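PDB 2PN0: prokaryotic transcription elongation factor GreA/GreB from Nitrosomonas europaea, which probably binds RNA polymerase and acts as a transcription elongation factor of the GreA/GreB type. Local coordinates for residues 102-107 with 122-127. Sequence-based numbering, arbitrary orientation.
Sequences LGLAQG and VRIVEV
With CG of Gln106 anti to the backbone N (chi1 -167°) and the chain bent at chi2 (-82°), its carboxamide folds back onto the strand, where NE2 donates to Val125 O at 3.0 Å. The N-H points almost straight at the oxygen (164°), which lies near the amide plane of Gln106, yet NE2 approaches from above the carbonyl plane. One residue on, Gly107 N donates to Ile124 O at 2.8 Å, so two successive strand carbonyls are gripped by two successive loop residues. Ile124 packs against the loop with both branches: CG2 rests 3.7 Å from Gln106 CA, while CD1 meets Leu104 CB at 4.0 Å and also abuts Ala105 O. Replacing Ile124 by an alanine removes CG2 and CD1 and would probably leave a gap beside Gln106 CA and Leu104 CB. Val127 CG2 adds a looser contact, 4.1 Å from Gln106 N. At the other end Arg123 lays CG 3.6 Å from Gly107 O, its guanidinium being salt-bridged to Glu109. The loop joins helix 98-101 to strand 109-113 and is tied to the middle strand 119-128 just before that pairing begins, beside the classic beta bulge that Val125 and Glu126 form opposite Arg64, within the FKBP-like C-terminal domain of GreA/GreB proteins.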
loop_
_atom_site.group_PDB
_atom_site.type_symbol
_atom_site.label_atom_id
_atom_site.label_comp_id
_atom_site.label_asym_id
_atom_site.label_seq_id
_atom_site.Cartn_x
_atom_site.Cartn_y
_atom_site.Cartn_z
ATOM N N LEU A 102 2.482 -8.745 7.599
ATOM C CA LEU A 102 3.172 -9.330 8.752
ATOM C C LEU A 102 2.261 -10.393 9.316
ATOM O O LEU A 102 1.079 -10.163 9.533
ATOM C CB LEU A 102 3.414 -8.254 9.805
ATOM C CG LEU A 102 4.199 -8.727 11.031
ATOM C CD1 LEU A 102 5.643 -9.088 10.596
ATOM C CD2 LEU A 102 4.117 -7.624 12.112
ATOM N N GLY A 103 2.806 -11.572 9.518
ATOM C CA GLY A 103 2.036 -12.628 10.167
ATOM C C GLY A 103 1.215 -13.500 9.227
ATOM O O GLY A 103 0.714 -14.577 9.642
ATOM N N LEU A 104 1.083 -13.090 7.969
ATOM C CA LEU A 104 0.406 -13.936 6.981
ATOM C C LEU A 104 1.299 -15.168 6.696
ATOM O O LEU A 104 2.476 -15.229 7.136
ATOM C CB LEU A 104 0.145 -13.169 5.690
ATOM C CG LEU A 104 -0.869 -12.042 5.850
ATOM C CD1 LEU A 104 -1.157 -11.550 4.399
ATOM C CD2 LEU A 104 -2.109 -12.522 6.542
ATOM N N ALA A 105 0.746 -16.158 5.998
ATOM C CA ALA A 105 1.518 -17.370 5.684
ATOM C C ALA A 105 1.399 -17.778 4.204
ATOM O O ALA A 105 0.450 -17.376 3.534
ATOM C CB ALA A 105 1.071 -18.504 6.568
ATOM N N GLN A 106 2.368 -18.564 3.721
ATOM C CA GLN A 106 2.328 -19.146 2.381
ATOM C C GLN A 106 0.949 -19.770 2.145
ATOM O O GLN A 106 0.398 -20.452 3.032
ATOM C CB GLN A 106 3.440 -20.212 2.227
ATOM C CG GLN A 106 3.715 -20.693 0.779
ATOM C CD GLN A 106 2.725 -21.771 0.297
ATOM O OE1 GLN A 106 2.043 -22.402 1.112
ATOM N NE2 GLN A 106 2.620 -21.959 -1.019
ATOM N N GLY A 107 0.379 -19.509 0.969
ATOM C CA GLY A 107 -0.937 -20.008 0.635
ATOM C C GLY A 107 -2.064 -19.008 0.872
ATOM O O GLY A 107 -3.146 -19.168 0.278
ATOM N N VAL A 122 -4.282 -11.915 -5.102
ATOM C CA VAL A 122 -2.998 -12.618 -5.221
ATOM C C VAL A 122 -2.900 -13.696 -4.155
ATOM O O VAL A 122 -3.533 -13.589 -3.098
ATOM C CB VAL A 122 -1.787 -11.669 -5.097
ATOM C CG1 VAL A 122 -1.750 -10.678 -6.297
ATOM C CG2 VAL A 122 -1.793 -10.867 -3.732
ATOM N N ARG A 123 -2.104 -14.733 -4.445
ATOM C CA ARG A 123 -1.832 -15.733 -3.440
ATOM C C ARG A 123 -0.356 -15.714 -3.134
ATOM O O ARG A 123 0.459 -15.564 -4.035
ATOM C CB ARG A 123 -2.211 -17.126 -3.980
ATOM C CG ARG A 123 -1.938 -18.273 -3.007
ATOM C CD ARG A 123 -2.140 -19.622 -3.732
ATOM N NE ARG A 123 -3.530 -19.780 -4.164
ATOM C CZ ARG A 123 -3.961 -20.785 -4.929
ATOM N NH1 ARG A 123 -3.088 -21.700 -5.366
ATOM N NH2 ARG A 123 -5.251 -20.870 -5.274
ATOM N N ILE A 124 -0.014 -15.913 -1.868
ATOM C CA ILE A 124 1.380 -16.010 -1.501
ATOM C C ILE A 124 1.896 -17.375 -1.899
ATOM O O ILE A 124 1.442 -18.401 -1.371
ATOM C CB ILE A 124 1.596 -15.805 0.017
ATOM C CG1 ILE A 124 1.174 -14.367 0.436
ATOM C CG2 ILE A 124 3.080 -16.134 0.383
ATOM C CD1 ILE A 124 1.138 -14.128 1.925
ATOM N N VAL A 125 2.829 -17.386 -2.853
ATOM C CA VAL A 125 3.324 -18.640 -3.407
ATOM C C VAL A 125 4.547 -19.163 -2.633
ATOM O O VAL A 125 4.757 -20.402 -2.539
ATOM C CB VAL A 125 3.555 -18.575 -4.956
ATOM C CG1 VAL A 125 2.258 -18.317 -5.669
ATOM C CG2 VAL A 125 4.541 -17.558 -5.328
ATOM N N GLU A 126 5.301 -18.246 -2.031
ATOM C CA GLU A 126 6.547 -18.585 -1.310
ATOM C C GLU A 126 6.954 -17.457 -0.393
ATOM O O GLU A 126 6.727 -16.283 -0.694
ATOM C CB GLU A 126 7.682 -18.830 -2.315
ATOM C CG GLU A 126 8.951 -19.449 -1.699
ATOM C CD GLU A 126 9.999 -19.842 -2.709
ATOM O OE1 GLU A 126 9.829 -19.592 -3.930
ATOM O OE2 GLU A 126 11.025 -20.390 -2.256
ATOM N N VAL A 127 7.571 -17.824 0.725
ATOM C CA VAL A 127 8.141 -16.849 1.667
ATOM C C VAL A 127 9.625 -17.205 1.817
ATOM O O VAL A 127 9.950 -18.368 1.967
ATOM C CB VAL A 127 7.417 -16.956 3.010
ATOM C CG1 VAL A 127 8.044 -16.024 4.026
ATOM C CG2 VAL A 127 5.916 -16.608 2.835
#